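TRAP dicarboxylate transporter, DctP subunit (Ochrobactrum anthropi, PDB 4P47) probably binds a small carboxylate-type solute in the periplasm and hands it to the membrane subunits of a TRAP transporter. Local coordinates at residues Ile27-Ser39 with Gln84-Gly96. Residues are numbered along the deposited sequence; the frame is centred on the assembly and turned at random. Where two conformers were deposited one is given.
Sequences IRSQTIKFAAANS and QGGVVEMTVMNAG
Val88 rests its CG1 methyl against the CB of Ala35, whose small side chain lets the branched valine lie close to the strand. Just before strand 90-94 begins, the Glu89 carboxylate, not a backbone carbonyl, accepts the Lys33 N-H. Its chain folds back at chi2 (77°), bringing OE1 to the backbone N of Lys33 at 2.9 Å, a fairly straight bond on the anti side of the carboxylate, tilted out of its plane. OE2 is tied through a water to Thr31 O, and the extended Lys33 chain starts out past OE1. An alanine in place of Glu89 would probably leave the Lys33 N-H without its acceptor and the bridging water with one anchor fewer. Strand pairing follows: Met90 N donates to Lys33 O, and Met90 O receives Ala35 N at 2.9 Å. The unbranched, flexible Met90 chain bends at chi3, setting CE over the Phe34 ring, 4.1 Å from its centroid, a Met-aromatic contact with the sulfur farther above the same face. SD also touches Ile32 CG2 at 3.7 Å. On the other face of the sheet, Thr91 OG1, anti to the backbone N (chi1 -166°), reaches the neighbouring strand and donates to Ala35 O at 2.7 Å from above the carbonyl plane. Back on the Phe34 side, Val92 CG1 touches both Phe34 CE1 (3.8 Å) and Ala36 CB. Strand 30-35 lies between strands 63-68 and 90-94, all parallel, with helices 43-58 and 76-85 connecting them in sequence: an alpha/beta lobe, as in the periplasmic binding protein fold.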
loop_
_atom_site.group_PDB
_atom_site.type_symbol
_atom_site.label_atom_id
_atom_site.label_comp_id
_atom_site.label_asym_id
_atom_site.label_seq_id
_atom_site.Cartn_x
_atom_site.Cartn_y
_atom_site.Cartn_z
ATOM N N ILE A 27 17.463 -8.093 27.970
ATOM C CA ILE A 27 17.009 -8.705 26.728
ATOM C C ILE A 27 17.228 -10.217 26.779
ATOM O O ILE A 27 18.357 -10.702 26.761
ATOM C CB ILE A 27 17.724 -8.071 25.510
ATOM C CG1 ILE A 27 17.378 -6.580 25.434
ATOM C CG2 ILE A 27 17.331 -8.771 24.203
ATOM C CD1 ILE A 27 18.086 -5.833 24.316
ATOM N N ARG A 28 16.127 -10.954 26.868
ATOM C CA ARG A 28 16.171 -12.402 26.996
ATOM C C ARG A 28 16.133 -13.042 25.616
ATOM O O ARG A 28 15.827 -12.374 24.617
ATOM C CB ARG A 28 14.983 -12.883 27.832
ATOM C CG ARG A 28 14.885 -12.205 29.176
ATOM C CD ARG A 28 13.489 -12.285 29.728
ATOM N NE ARG A 28 12.586 -11.410 28.991
ATOM C CZ ARG A 28 11.325 -11.188 29.336
ATOM N NH1 ARG A 28 10.577 -10.378 28.605
ATOM N NH2 ARG A 28 10.812 -11.776 30.409
ATOM N N SER A 29 16.464 -14.324 25.550
ATOM C CA SER A 29 16.301 -15.055 24.309
ATOM C C SER A 29 14.848 -14.893 23.857
ATOM O O SER A 29 13.924 -15.089 24.641
ATOM C CB SER A 29 16.643 -16.528 24.514
ATOM O OG SER A 29 16.454 -17.268 23.323
ATOM N N GLN A 30 14.652 -14.495 22.605
ATOM C CA GLN A 30 13.314 -14.436 22.003
ATOM C C GLN A 30 13.387 -14.929 20.566
ATOM O O GLN A 30 14.414 -14.805 19.893
ATOM C CB GLN A 30 12.757 -13.015 22.012
ATOM C CG GLN A 30 12.679 -12.353 23.390
ATOM C CD GLN A 30 11.580 -12.914 24.296
ATOM O OE1 GLN A 30 10.722 -13.691 23.871
ATOM N NE2 GLN A 30 11.606 -12.506 25.553
ATOM N N THR A 31 12.293 -15.498 20.089
ATOM C CA THR A 31 12.217 -15.874 18.691
ATOM C C THR A 31 10.994 -15.219 18.100
ATOM O O THR A 31 9.902 -15.293 18.654
ATOM C CB THR A 31 12.146 -17.399 18.494
ATOM O OG1 THR A 31 13.324 -18.002 19.037
ATOM C CG2 THR A 31 12.057 -17.751 17.012
ATOM N N ILE A 32 11.200 -14.559 16.974
ATOM C CA ILE A 32 10.140 -13.868 16.296
ATOM C C ILE A 32 9.977 -14.421 14.893
ATOM O O ILE A 32 10.904 -14.334 14.086
ATOM C CB ILE A 32 10.462 -12.378 16.180
ATOM C CG1 ILE A 32 10.508 -11.728 17.559
ATOM C CG2 ILE A 32 9.431 -11.695 15.285
ATOM C CD1 ILE A 32 10.895 -10.235 17.531
ATOM N N LYS A 33 8.815 -14.996 14.603
ATOM C CA LYS A 33 8.473 -15.410 13.248
ATOM C C LYS A 33 7.812 -14.227 12.547
ATOM O O LYS A 33 6.856 -13.666 13.064
ATOM C CB LYS A 33 7.533 -16.618 13.282
ATOM C CG LYS A 33 8.117 -17.825 14.001
ATOM C CD LYS A 33 7.158 -19.022 14.041
ATOM C CE LYS A 33 7.761 -20.217 14.784
ATOM N NZ LYS A 33 6.896 -21.434 14.738
ATOM N N PHE A 34 8.328 -13.856 11.378
ATOM C CA PHE A 34 7.891 -12.660 10.654
ATOM C C PHE A 34 7.471 -13.098 9.260
ATOM O O PHE A 34 8.317 -13.450 8.426
ATOM C CB PHE A 34 9.078 -11.680 10.618
ATOM C CG PHE A 34 8.788 -10.293 10.083
ATOM C CD1 PHE A 34 7.548 -9.906 9.640
ATOM C CD2 PHE A 34 9.801 -9.374 10.070
ATOM C CE1 PHE A 34 7.331 -8.592 9.144
ATOM C CE2 PHE A 34 9.607 -8.093 9.603
ATOM C CZ PHE A 34 8.362 -7.695 9.141
ATOM N N ALA A 35 6.162 -13.096 9.031
ATOM C CA ALA A 35 5.583 -13.626 7.801
ATOM C C ALA A 35 5.184 -12.509 6.837
ATOM O O ALA A 35 4.790 -11.423 7.250
ATOM C CB ALA A 35 4.367 -14.434 8.141
ATOM N N ALA A 36 5.279 -12.764 5.535
ATOM C CA ALA A 36 4.738 -11.852 4.537
ATOM C C ALA A 36 4.453 -12.595 3.255
ATOM O O ALA A 36 4.868 -13.735 3.080
ATOM C CB ALA A 36 5.705 -10.707 4.266
ATOM N N ALA A 37 3.785 -11.896 2.341
ATOM C CA ALA A 37 3.361 -12.474 1.062
ATOM C C ALA A 37 4.438 -12.574 -0.000
ATOM O O ALA A 37 4.440 -13.530 -0.764
ATOM C CB ALA A 37 2.221 -11.665 0.522
ATOM N N ASN A 38 5.340 -11.597 -0.092
ATOM C CA ASN A 38 6.259 -11.538 -1.227
ATOM C C ASN A 38 7.546 -12.313 -0.986
ATOM O O ASN A 38 7.776 -12.812 0.104
ATOM C CB ASN A 38 6.530 -10.076 -1.570
ATOM C CG ASN A 38 5.282 -9.363 -2.014
ATOM O OD1 ASN A 38 4.770 -8.453 -1.332
ATOM N ND2 ASN A 38 4.747 -9.799 -3.146
ATOM N N SER A 39 8.386 -12.422 -2.022
ATOM C CA SER A 39 9.581 -13.263 -1.959
ATOM C C SER A 39 10.874 -12.454 -1.941
ATOM O O SER A 39 10.864 -11.254 -2.214
ATOM C CB SER A 39 9.603 -14.229 -3.148
ATOM O OG SER A 39 8.487 -15.101 -3.109
ATOM N N GLN A 84 -3.264 -12.235 16.018
ATOM C CA GLN A 84 -4.221 -12.017 17.085
ATOM C C GLN A 84 -4.206 -13.191 18.046
ATOM O O GLN A 84 -4.277 -12.993 19.256
ATOM C CB GLN A 84 -5.625 -11.774 16.527
ATOM C CG GLN A 84 -5.744 -10.455 15.802
ATOM C CD GLN A 84 -7.065 -10.318 15.095
ATOM O OE1 GLN A 84 -7.497 -11.222 14.378
ATOM N NE2 GLN A 84 -7.745 -9.200 15.327
ATOM N N GLY A 85 -4.080 -14.403 17.507
ATOM C CA GLY A 85 -4.032 -15.589 18.336
ATOM C C GLY A 85 -2.680 -15.874 18.972
ATOM O O GLY A 85 -2.590 -16.718 19.866
ATOM N N GLY A 86 -1.626 -15.214 18.518
ATOM C CA GLY A 86 -0.294 -15.421 19.075
ATOM C C GLY A 86 0.529 -16.522 18.418
ATOM O O GLY A 86 1.645 -16.816 18.858
ATOM N N VAL A 87 0.012 -17.115 17.349
ATOM C CA VAL A 87 0.719 -18.164 16.607
ATOM C C VAL A 87 1.893 -17.640 15.774
ATOM O O VAL A 87 2.932 -18.279 15.682
ATOM C CB VAL A 87 -0.258 -18.898 15.668
ATOM C CG1 VAL A 87 0.469 -19.950 14.826
ATOM C CG2 VAL A 87 -1.370 -19.537 16.480
ATOM N N VAL A 88 1.718 -16.485 15.144
ATOM C CA VAL A 88 2.769 -15.882 14.328
ATOM C C VAL A 88 3.036 -14.537 14.994
ATOM O O VAL A 88 2.092 -13.803 15.267
ATOM C CB VAL A 88 2.302 -15.704 12.880
ATOM C CG1 VAL A 88 3.343 -14.981 12.061
ATOM C CG2 VAL A 88 1.984 -17.073 12.267
ATOM N N GLU A 89 4.293 -14.201 15.287
ATOM C CA GLU A 89 4.584 -12.966 16.037
ATOM C C GLU A 89 4.468 -11.695 15.227
ATOM O O GLU A 89 3.985 -10.682 15.732
ATOM C CB GLU A 89 5.982 -12.995 16.639
ATOM C CG GLU A 89 6.135 -13.951 17.820
ATOM C CD GLU A 89 6.231 -15.411 17.427
ATOM O OE1 GLU A 89 6.590 -15.719 16.277
ATOM O OE2 GLU A 89 5.942 -16.264 18.303
ATOM N N MET A 90 4.953 -11.712 13.992
ATOM C CA MET A 90 4.993 -10.479 13.195
ATOM C C MET A 90 4.540 -10.689 11.765
ATOM O O MET A 90 4.683 -11.773 11.205
ATOM C CB MET A 90 6.408 -9.873 13.158
ATOM C CG MET A 90 6.808 -9.143 14.434
ATOM S SD MET A 90 8.394 -8.261 14.346
ATOM C CE MET A 90 7.946 -7.029 13.114
ATOM N N THR A 91 4.015 -9.631 11.166
ATOM C CA THR A 91 3.733 -9.635 9.746
ATOM C C THR A 91 3.770 -8.206 9.235
ATOM O O THR A 91 3.773 -7.235 10.016
ATOM C CB THR A 91 2.389 -10.304 9.428
ATOM O OG1 THR A 91 2.292 -10.579 8.030
ATOM C CG2 THR A 91 1.232 -9.429 9.832
ATOM N N VAL A 92 3.829 -8.077 7.918
ATOM C CA VAL A 92 3.686 -6.802 7.237
ATOM C C VAL A 92 2.733 -7.002 6.057
ATOM O O VAL A 92 2.828 -7.994 5.343
ATOM C CB VAL A 92 5.078 -6.234 6.812
ATOM C CG1 VAL A 92 5.860 -7.232 5.940
ATOM C CG2 VAL A 92 4.918 -4.886 6.140
ATOM N N MET A 93 1.774 -6.106 5.894
ATOM C CA MET A 93 0.787 -6.253 4.811
ATOM C C MET A 93 0.154 -4.917 4.515
ATOM O O MET A 93 0.264 -3.982 5.295
ATOM C CB MET A 93 -0.326 -7.232 5.203
ATOM C CG MET A 93 -1.203 -6.712 6.337
ATOM S SD MET A 93 -2.493 -7.894 6.851
ATOM C CE MET A 93 -1.447 -9.051 7.681
ATOM N N ASN A 94 -0.545 -4.831 3.392
ATOM C CA ASN A 94 -1.254 -3.610 3.042
ATOM C C ASN A 94 -2.191 -3.208 4.168
ATOM O O ASN A 94 -3.007 -4.018 4.646
ATOM C CB ASN A 94 -2.034 -3.804 1.732
ATOM C CG ASN A 94 -1.135 -3.832 0.506
ATOM O OD1 ASN A 94 0.051 -3.554 0.562
ATOM N ND2 ASN A 94 -1.714 -4.201 -0.625
ATOM N N ALA A 95 -2.107 -1.951 4.583
ATOM C CA ALA A 95 -2.839 -1.525 5.761
ATOM C C ALA A 95 -4.352 -1.511 5.576
ATOM O O ALA A 95 -5.092 -1.645 6.542
ATOM C CB ALA A 95 -2.345 -0.167 6.232
ATOM N N GLY A 96 -4.813 -1.386 4.344
ATOM C CA GLY A 96 -6.244 -1.383 4.075
ATOM C C GLY A 96 -6.900 -2.699 4.433
ATOM O O GLY A 96 -8.114 -2.743 4.668
HETATM O O HOH W 1 8.026 -16.711 20.212
HETATM O O HOH W 2 2.381 -9.420 3.017
#